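Local coordinates for protein-glutamate methylesterase/protein-glutamine glutaminase (Thermotoga maritima, PDB 3SFT) that probably removes methyl groups from methylglutamate residues of chemoreceptors and deamidates specific receptor glutamines, this chain being its C-terminal catalytic domain, at residues A52-A66 and G75-G87. Sequence-based numbering, arbitrary orientation.
Sequences AMRLDSTSELTVKEA and GFVYIAPGDFHLG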
ATOM      1  N   ALA A  52       0.983  11.560  -6.512  1.00 24.42           N
ATOM      2  CA  ALA A  52       0.852  10.797  -7.754  1.00 24.39           C
ATOM      3  C   ALA A  52       1.753  11.382  -8.835  1.00 23.71           C
ATOM      4  O   ALA A  52       2.520  10.657  -9.467  1.00 24.69           O
ATOM      5  CB  ALA A  52      -0.605  10.780  -8.225  1.00 23.19           C
ATOM      6  N   MET A  53       1.688  12.698  -9.008  1.00 25.41           N
ATOM      7  CA  MET A  53       2.505  13.387 -10.011  1.00 27.49           C
ATOM      8  C   MET A  53       3.996  13.254  -9.729  1.00 26.12           C
ATOM      9  O   MET A  53       4.788  13.007 -10.639  1.00 27.59           O
ATOM     10  CB  MET A  53       2.128  14.867 -10.086  1.00 31.94           C
ATOM     11  CG  MET A  53       0.778  15.139 -10.733  1.00 36.71           C
ATOM     12  SD  MET A  53       0.452  16.913 -10.872  1.00 44.74           S
ATOM     13  CE  MET A  53      -0.381  17.218  -9.327  1.00 39.11           C
ATOM     14  N   ARG A  54       4.365  13.425  -8.462  1.00 25.22           N
ATOM     15  CA  ARG A  54       5.751  13.318  -8.015  1.00 23.35           C
ATOM     16  C   ARG A  54       6.358  11.970  -8.412  1.00 23.44           C
ATOM     17  O   ARG A  54       7.437  11.920  -9.008  1.00 22.76           O
ATOM     18  CB  ARG A  54       5.802  13.478  -6.493  1.00 23.69           C
ATOM     19  CG  ARG A  54       7.143  13.173  -5.826  1.00 23.52           C
ATOM     20  CD  ARG A  54       6.891  12.744  -4.385  1.00 24.02           C
ATOM     21  NE  ARG A  54       8.107  12.604  -3.589  1.00 22.69           N
ATOM     22  CZ  ARG A  54       8.399  13.373  -2.544  1.00 22.91           C
ATOM     23  NH1 ARG A  54       7.568  14.345  -2.182  1.00 21.24           N
ATOM     24  NH2 ARG A  54       9.474  13.121  -1.812  1.00 21.66           N
ATOM     25  N   LEU A  55       5.655  10.886  -8.087  1.00 22.90           N
ATOM     26  CA  LEU A  55       6.117   9.533  -8.399  1.00 22.44           C
ATOM     27  C   LEU A  55       6.003   9.163  -9.887  1.00 24.10           C
ATOM     28  O   LEU A  55       6.836   8.428 -10.413  1.00 25.25           O
ATOM     29  CB  LEU A  55       5.372   8.505  -7.541  1.00 20.85           C
ATOM     30  CG  LEU A  55       5.589   8.574  -6.026  1.00 18.17           C
ATOM     31  CD1 LEU A  55       4.699   7.557  -5.350  1.00 17.70           C
ATOM     32  CD2 LEU A  55       7.063   8.322  -5.685  1.00 16.34           C
ATOM     33  N   ASP A  56       4.978   9.672 -10.562  1.00 25.39           N
ATOM     34  CA  ASP A  56       4.795   9.382 -11.980  1.00 27.55           C
ATOM     35  C   ASP A  56       5.956   9.947 -12.798  1.00 27.74           C
ATOM     36  O   ASP A  56       6.408   9.321 -13.755  1.00 27.90           O
ATOM     37  CB  ASP A  56       3.471   9.965 -12.483  1.00 28.75           C
ATOM     38  CG  ASP A  56       3.105   9.470 -13.873  1.00 31.45           C
ATOM     39  OD1 ASP A  56       2.892   8.252 -14.037  1.00 32.22           O
ATOM     40  OD2 ASP A  56       3.040  10.299 -14.807  1.00 34.49           O
ATOM     41  N   SER A  57       6.465  11.103 -12.377  1.00 28.66           N
ATOM     42  CA  SER A  57       7.565  11.772 -13.068  1.00 31.56           C
ATOM     43  C   SER A  57       8.898  11.041 -13.019  1.00 30.09           C
ATOM     44  O   SER A  57       9.718  11.181 -13.920  1.00 31.63           O
ATOM     45  CB  SER A  57       7.759  13.193 -12.523  1.00 32.91           C
ATOM     46  OG  SER A  57       6.644  14.009 -12.831  1.00 36.98           O
ATOM     47  N   THR A  58       9.107  10.253 -11.973  1.00 30.19           N
ATOM     48  CA  THR A  58      10.359   9.528 -11.803  1.00 28.47           C
ATOM     49  C   THR A  58      10.255   8.016 -11.977  1.00 27.70           C
ATOM     50  O   THR A  58      11.256   7.312 -11.834  1.00 26.95           O
ATOM     51  CB  THR A  58      10.947   9.804 -10.406  1.00 29.94           C
ATOM     52  OG1 THR A  58       9.978   9.447  -9.412  1.00 29.88           O
ATOM     53  CG2 THR A  58      11.296  11.281 -10.249  1.00 29.30           C
ATOM     54  N   SER A  59       9.065   7.516 -12.312  1.00 26.81           N
ATOM     55  CA  SER A  59       8.867   6.067 -12.456  1.00 27.92           C
ATOM     56  C   SER A  59       8.491   5.584 -13.856  1.00 29.09           C
ATOM     57  O   SER A  59       7.962   6.339 -14.673  1.00 29.97           O
ATOM     58  CB  SER A  59       7.782   5.590 -11.477  1.00 26.22           C
ATOM     59  OG  SER A  59       8.013   6.066 -10.164  1.00 25.28           O
ATOM     60  N   GLU A  60       8.766   4.309 -14.119  1.00 29.94           N
ATOM     61  CA  GLU A  60       8.417   3.695 -15.394  1.00 31.55           C
ATOM     62  C   GLU A  60       6.957   3.257 -15.333  1.00 30.10           C
ATOM     63  O   GLU A  60       6.263   3.241 -16.348  1.00 30.94           O
ATOM     64  CB  GLU A  60       9.328   2.506 -15.704  1.00 34.82           C
ATOM     65  CG  GLU A  60      10.702   2.912 -16.215  1.00 41.60           C
ATOM     66  CD  GLU A  60      10.622   3.806 -17.450  1.00 45.70           C
ATOM     67  OE1 GLU A  60      10.210   3.313 -18.525  1.00 47.48           O
ATOM     68  OE2 GLU A  60      10.962   5.007 -17.343  1.00 48.27           O
ATOM     69  N   LEU A  61       6.502   2.912 -14.129  1.00 28.40           N
ATOM     70  CA  LEU A  61       5.115   2.509 -13.905  1.00 26.06           C
ATOM     71  C   LEU A  61       4.247   3.760 -13.994  1.00 25.24           C
ATOM     72  O   LEU A  61       4.719   4.867 -13.745  1.00 24.73           O
ATOM     73  CB  LEU A  61       4.950   1.886 -12.510  1.00 25.12           C
ATOM     74  CG  LEU A  61       5.580   0.519 -12.222  1.00 24.49           C
ATOM     75  CD1 LEU A  61       5.578   0.248 -10.728  1.00 22.04           C
ATOM     76  CD2 LEU A  61       4.825  -0.578 -12.969  1.00 21.86           C
ATOM     77  N   THR A  62       2.982   3.587 -14.352  1.00 24.68           N
ATOM     78  CA  THR A  62       2.074   4.722 -14.443  1.00 25.68           C
ATOM     79  C   THR A  62       1.449   4.966 -13.074  1.00 25.62           C
ATOM     80  O   THR A  62       0.718   4.119 -12.554  1.00 26.33           O
ATOM     81  CB  THR A  62       0.966   4.479 -15.488  1.00 26.16           C
ATOM     82  OG1 THR A  62       1.567   4.247 -16.769  1.00 25.50           O
ATOM     83  CG2 THR A  62       0.041   5.693 -15.581  1.00 25.63           C
ATOM     84  N   VAL A  63       1.764   6.116 -12.484  1.00 24.52           N
ATOM     85  CA  VAL A  63       1.249   6.469 -11.167  1.00 22.68           C
ATOM     86  C   VAL A  63       0.115   7.473 -11.280  1.00 23.54           C
ATOM     87  O   VAL A  63       0.272   8.546 -11.866  1.00 24.31           O
ATOM     88  CB  VAL A  63       2.354   7.050 -10.258  1.00 22.93           C
ATOM     89  CG1 VAL A  63       1.816   7.269  -8.853  1.00 20.78           C
ATOM     90  CG2 VAL A  63       3.568   6.120 -10.233  1.00 20.24           C
ATOM     91  N   LYS A  64      -1.020   7.131 -10.683  1.00 22.27           N
ATOM     92  CA  LYS A  64      -2.187   7.995 -10.724  1.00 23.45           C
ATOM     93  C   LYS A  64      -3.007   7.809  -9.466  1.00 24.02           C
ATOM     94  O   LYS A  64      -2.758   6.901  -8.675  1.00 25.19           O
ATOM     95  CB  LYS A  64      -3.057   7.658 -11.944  1.00 24.22           C
ATOM     96  CG  LYS A  64      -3.675   6.252 -11.906  1.00 24.58           C
ATOM     97  CD  LYS A  64      -4.429   5.912 -13.191  1.00 25.16           C
ATOM     98  CE  LYS A  64      -5.664   6.767 -13.366  1.00 26.14           C
ATOM     99  NZ  LYS A  64      -6.645   6.528 -12.276  1.00 27.12           N
ATOM    100  N   GLU A  65      -4.002   8.669  -9.305  1.00 23.93           N
ATOM    101  CA  GLU A  65      -4.899   8.616  -8.171  1.00 25.00           C
ATOM    102  C   GLU A  65      -5.942   7.534  -8.477  1.00 26.00           C
ATOM    103  O   GLU A  65      -6.370   7.393  -9.624  1.00 23.90           O
ATOM    104  CB  GLU A  65      -5.568   9.981  -8.012  1.00 28.53           C
ATOM    105  CG  GLU A  65      -6.045  10.300  -6.608  1.00 35.26           C
ATOM    106  CD  GLU A  65      -6.226  11.795  -6.371  1.00 37.09           C
ATOM    107  OE1 GLU A  65      -5.774  12.283  -5.312  1.00 36.24           O
ATOM    108  OE2 GLU A  65      -6.816  12.480  -7.238  1.00 40.27           O
ATOM    109  N   ALA A  66      -6.300   6.730  -7.476  1.00 24.69           N
ATOM    110  CA  ALA A  66      -7.302   5.686  -7.674  1.00 24.95           C
ATOM    111  C   ALA A  66      -8.659   6.346  -7.870  1.00 24.77           C
ATOM    112  O   ALA A  66      -8.974   7.323  -7.194  1.00 23.83           O
ATOM    113  CB  ALA A  66      -7.348   4.749  -6.474  1.00 23.50           C
ATOM    114  N   GLY A  75       1.002  -2.780 -13.735  1.00 22.50           N
ATOM    115  CA  GLY A  75       1.681  -1.723 -14.463  1.00 22.40           C
ATOM    116  C   GLY A  75       1.286  -0.343 -13.957  1.00 21.63           C
ATOM    117  O   GLY A  75       1.767   0.665 -14.461  1.00 20.97           O
ATOM    118  N   PHE A  76       0.395  -0.301 -12.969  1.00 22.45           N
ATOM    119  CA  PHE A  76      -0.069   0.954 -12.384  1.00 22.09           C
ATOM    120  C   PHE A  76       0.173   1.004 -10.875  1.00 22.40           C
ATOM    121  O   PHE A  76       0.229  -0.029 -10.202  1.00 20.58           O
ATOM    122  CB  PHE A  76      -1.571   1.138 -12.613  1.00 25.54           C
ATOM    123  CG  PHE A  76      -1.952   1.406 -14.040  1.00 28.67           C
ATOM    124  CD1 PHE A  76      -2.141   2.712 -14.485  1.00 28.99           C
ATOM    125  CD2 PHE A  76      -2.157   0.355 -14.933  1.00 28.98           C
ATOM    126  CE1 PHE A  76      -2.531   2.973 -15.801  1.00 30.42           C
ATOM    127  CE2 PHE A  76      -2.547   0.601 -16.255  1.00 30.32           C
ATOM    128  CZ  PHE A  76      -2.734   1.914 -16.688  1.00 30.23           C
ATOM    129  N   VAL A  77       0.306   2.223 -10.360  1.00 21.03           N
ATOM    130  CA  VAL A  77       0.489   2.478  -8.942  1.00 19.51           C
ATOM    131  C   VAL A  77      -0.623   3.477  -8.623  1.00 21.75           C
ATOM    132  O   VAL A  77      -0.667   4.575  -9.185  1.00 22.51           O
ATOM    133  CB  VAL A  77       1.884   3.080  -8.643  1.00 19.70           C
ATOM    134  CG1 VAL A  77       2.034   3.373  -7.148  1.00 18.62           C
ATOM    135  CG2 VAL A  77       2.971   2.111  -9.088  1.00 14.15           C
ATOM    136  N   TYR A  78      -1.570   3.052  -7.794  1.00 20.39           N
ATOM    137  CA  TYR A  78      -2.710   3.890  -7.438  1.00 19.38           C
ATOM    138  C   TYR A  78      -2.591   4.537  -6.058  1.00 18.96           C
ATOM    139  O   TYR A  78      -2.404   3.847  -5.060  1.00 19.60           O
ATOM    140  CB  TYR A  78      -3.996   3.067  -7.499  1.00 18.05           C
ATOM    141  CG  TYR A  78      -4.213   2.324  -8.801  1.00 21.22           C
ATOM    142  CD1 TYR A  78      -4.854   2.937  -9.879  1.00 20.31           C
ATOM    143  CD2 TYR A  78      -3.796   1.001  -8.947  1.00 21.04           C
ATOM    144  CE1 TYR A  78      -5.073   2.251 -11.070  1.00 23.19           C
ATOM    145  CE2 TYR A  78      -4.011   0.304 -10.134  1.00 22.22           C
ATOM    146  CZ  TYR A  78      -4.650   0.935 -11.190  1.00 22.58           C
ATOM    147  OH  TYR A  78      -4.868   0.258 -12.361  1.00 22.62           O
ATOM    148  N   ILE A  79      -2.709   5.861  -6.016  1.00 16.95           N
ATOM    149  CA  ILE A  79      -2.635   6.611  -4.766  1.00 18.58           C
ATOM    150  C   ILE A  79      -4.068   6.840  -4.281  1.00 19.37           C
ATOM    151  O   ILE A  79      -4.906   7.345  -5.033  1.00 19.28           O
ATOM    152  CB  ILE A  79      -1.960   7.998  -4.967  1.00 19.16           C
ATOM    153  CG1 ILE A  79      -0.584   7.854  -5.630  1.00 19.03           C
ATOM    154  CG2 ILE A  79      -1.863   8.732  -3.651  1.00 18.60           C
ATOM    155  CD1 ILE A  79       0.366   6.878  -4.946  1.00 20.64           C
ATOM    156  N   ALA A  80      -4.358   6.459  -3.040  1.00 17.95           N
ATOM    157  CA  ALA A  80      -5.703   6.645  -2.496  1.00 18.50           C
ATOM    158  C   ALA A  80      -6.039   8.135  -2.352  1.00 19.23           C
ATOM    159  O   ALA A  80      -5.249   8.901  -1.810  1.00 17.94           O
ATOM    160  CB  ALA A  80      -5.830   5.935  -1.149  1.00 16.81           C
ATOM    161  N   PRO A  81      -7.191   8.573  -2.891  1.00 20.66           N
ATOM    162  CA  PRO A  81      -7.602   9.977  -2.804  1.00 21.68           C
ATOM    163  C   PRO A  81      -8.123  10.305  -1.403  1.00 24.01           C
ATOM    164  O   PRO A  81      -8.509   9.401  -0.652  1.00 25.01           O
ATOM    165  CB  PRO A  81      -8.710  10.066  -3.852  1.00 21.49           C
ATOM    166  CG  PRO A  81      -9.354   8.728  -3.755  1.00 22.23           C
ATOM    167  CD  PRO A  81      -8.157   7.797  -3.693  1.00 21.37           C
ATOM    168  N   GLY A  82      -8.147  11.592  -1.060  1.00 24.24           N
ATOM    169  CA  GLY A  82      -8.613  12.006   0.254  1.00 25.35           C
ATOM    170  C   GLY A  82     -10.115  11.927   0.474  1.00 26.52           C
ATOM    171  O   GLY A  82     -10.879  11.723  -0.467  1.00 25.15           O
ATOM    172  N   ASP A  83     -10.519  12.046   1.738  1.00 29.11           N
ATOM    173  CA  ASP A  83     -11.923  12.017   2.158  1.00 31.49           C
ATOM    174  C   ASP A  83     -12.635  10.663   2.127  1.00 31.12           C
ATOM    175  O   ASP A  83     -13.734  10.533   2.670  1.00 29.31           O
ATOM    176  CB  ASP A  83     -12.743  13.040   1.359  1.00 35.89           C
ATOM    177  CG  ASP A  83     -12.280  14.471   1.583  1.00 40.32           C
ATOM    178  OD1 ASP A  83     -12.130  14.866   2.762  1.00 42.30           O
ATOM    179  OD2 ASP A  83     -12.076  15.194   0.580  1.00 40.49           O
ATOM    180  N   PHE A  84     -12.021   9.661   1.501  1.00 30.10           N
ATOM    181  CA  PHE A  84     -12.637   8.334   1.404  1.00 29.19           C
ATOM    182  C   PHE A  84     -11.671   7.203   1.743  1.00 27.89           C
ATOM    183  O   PHE A  84     -10.455   7.352   1.622  1.00 26.12           O
ATOM    184  CB  PHE A  84     -13.124   8.057  -0.029  1.00 31.35           C
ATOM    185  CG  PHE A  84     -14.130   9.042  -0.558  1.00 34.41           C
ATOM    186  CD1 PHE A  84     -15.489   8.858  -0.336  1.00 36.29           C
ATOM    187  CD2 PHE A  84     -13.722  10.110  -1.354  1.00 35.05           C
ATOM    188  CE1 PHE A  84     -16.432   9.724  -0.905  1.00 38.25           C
ATOM    189  CE2 PHE A  84     -14.653  10.980  -1.925  1.00 35.82           C
ATOM    190  CZ  PHE A  84     -16.009  10.787  -1.701  1.00 36.34           C
ATOM    191  N   HIS A  85     -12.227   6.080   2.185  1.00 26.72           N
ATOM    192  CA  HIS A  85     -11.442   4.878   2.453  1.00 25.80           C
ATOM    193  C   HIS A  85     -11.465   4.208   1.084  1.00 25.55           C
ATOM    194  O   HIS A  85     -12.498   4.222   0.405  1.00 26.65           O
ATOM    195  CB  HIS A  85     -12.135   3.966   3.465  1.00 23.50           C
ATOM    196  CG  HIS A  85     -11.966   4.398   4.888  1.00 23.25           C
ATOM    197  ND1 HIS A  85     -10.736   4.670   5.439  1.00 23.21           N
ATOM    198  CD2 HIS A  85     -12.874   4.590   5.874  1.00 23.14           C
ATOM    199  CE1 HIS A  85     -10.890   5.014   6.706  1.00 23.58           C
ATOM    200  NE2 HIS A  85     -12.177   4.973   6.994  1.00 24.89           N
ATOM    201  N   LEU A  86     -10.323   3.696   0.644  1.00 23.66           N
ATOM    202  CA  LEU A  86     -10.241   3.046  -0.657  1.00 22.67           C
ATOM    203  C   LEU A  86     -10.507   1.545  -0.565  1.00 23.27           C
ATOM    204  O   LEU A  86      -9.691   0.787  -0.035  1.00 23.46           O
ATOM    205  CB  LEU A  86      -8.872   3.300  -1.284  1.00 21.76           C
ATOM    206  CG  LEU A  86      -8.653   2.727  -2.683  1.00 22.18           C
ATOM    207  CD1 LEU A  86      -9.630   3.365  -3.664  1.00 21.28           C
ATOM    208  CD2 LEU A  86      -7.215   2.982  -3.118  1.00 20.58           C
ATOM    209  N   GLY A  87     -11.655   1.120  -1.083  1.00 22.59           N
ATOM    210  CA  GLY A  87     -11.990  -0.288  -1.056  1.00 22.12           C
ATOM    211  C   GLY A  87     -11.672  -0.981  -2.361  1.00 22.51           C
ATOM    212  O   GLY A  87     -11.317  -0.336  -3.348  1.00 23.91           O
TER
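Thr-62 and Phe-76 lie side by side on one face of a parallel strand pair, 62-65 against 76-79, the Thr-62 CB 3.7 Å from Phe-76 CD1. Two residues on, Lys-64 runs alongside Tyr-78, its CG 4.1 Å from Tyr-78 CD1, while its CD slants toward the Phe-76 ring. The Lys-64 chain starts between the backbone N and the carbonyl carbon (chi1 65°) and bends at chi3 and chi4, which brings NZ back to Glu-65 O at 2.8 Å; Glu-67 and Glu-70 give the ammonium salt bridges. Were Lys-64 cut back to an alanine, the Phe-76 and Tyr-78 rings would probably lose its CD and CG contacts, and the Glu-67 and Glu-70 carboxylates this counter-charge. The other face is largely aliphatic, Glu-65 excepted, whose OE1 is hydrogen-bonded to Thr-48 OG1: Val-63 CG2 rests 3.8 Å from Val-77 CB, the two side chains pointing the same way, and Leu-61 crosses Val-77 at about a right angle, Leu-61 CD1 to Val-77 CG2 3.6 Å. Helix 48-58 closes over this face, with Ala-52 CB 3.9 Å from Ile-79 CG1. Asp-56 ties helix to strand, its OD1 taking the Val-63 N-H on the anti side. Backbone bonds alternate between the strands from Thr-62 N to Ala-66 N; in that from Lys-64 N to Val-77 O, 3.0 Å long, the donor sits almost on the line of the carbonyl (C=O...N 174°). The strand directions, 24° apart, confirm the parallel pairing. Strand 62-65 is the outermost of the parallel sheet, with 76-79 bonded on its far side to 37-41, in the modified doubly wound alpha/beta fold of the CheB methylesterase domain.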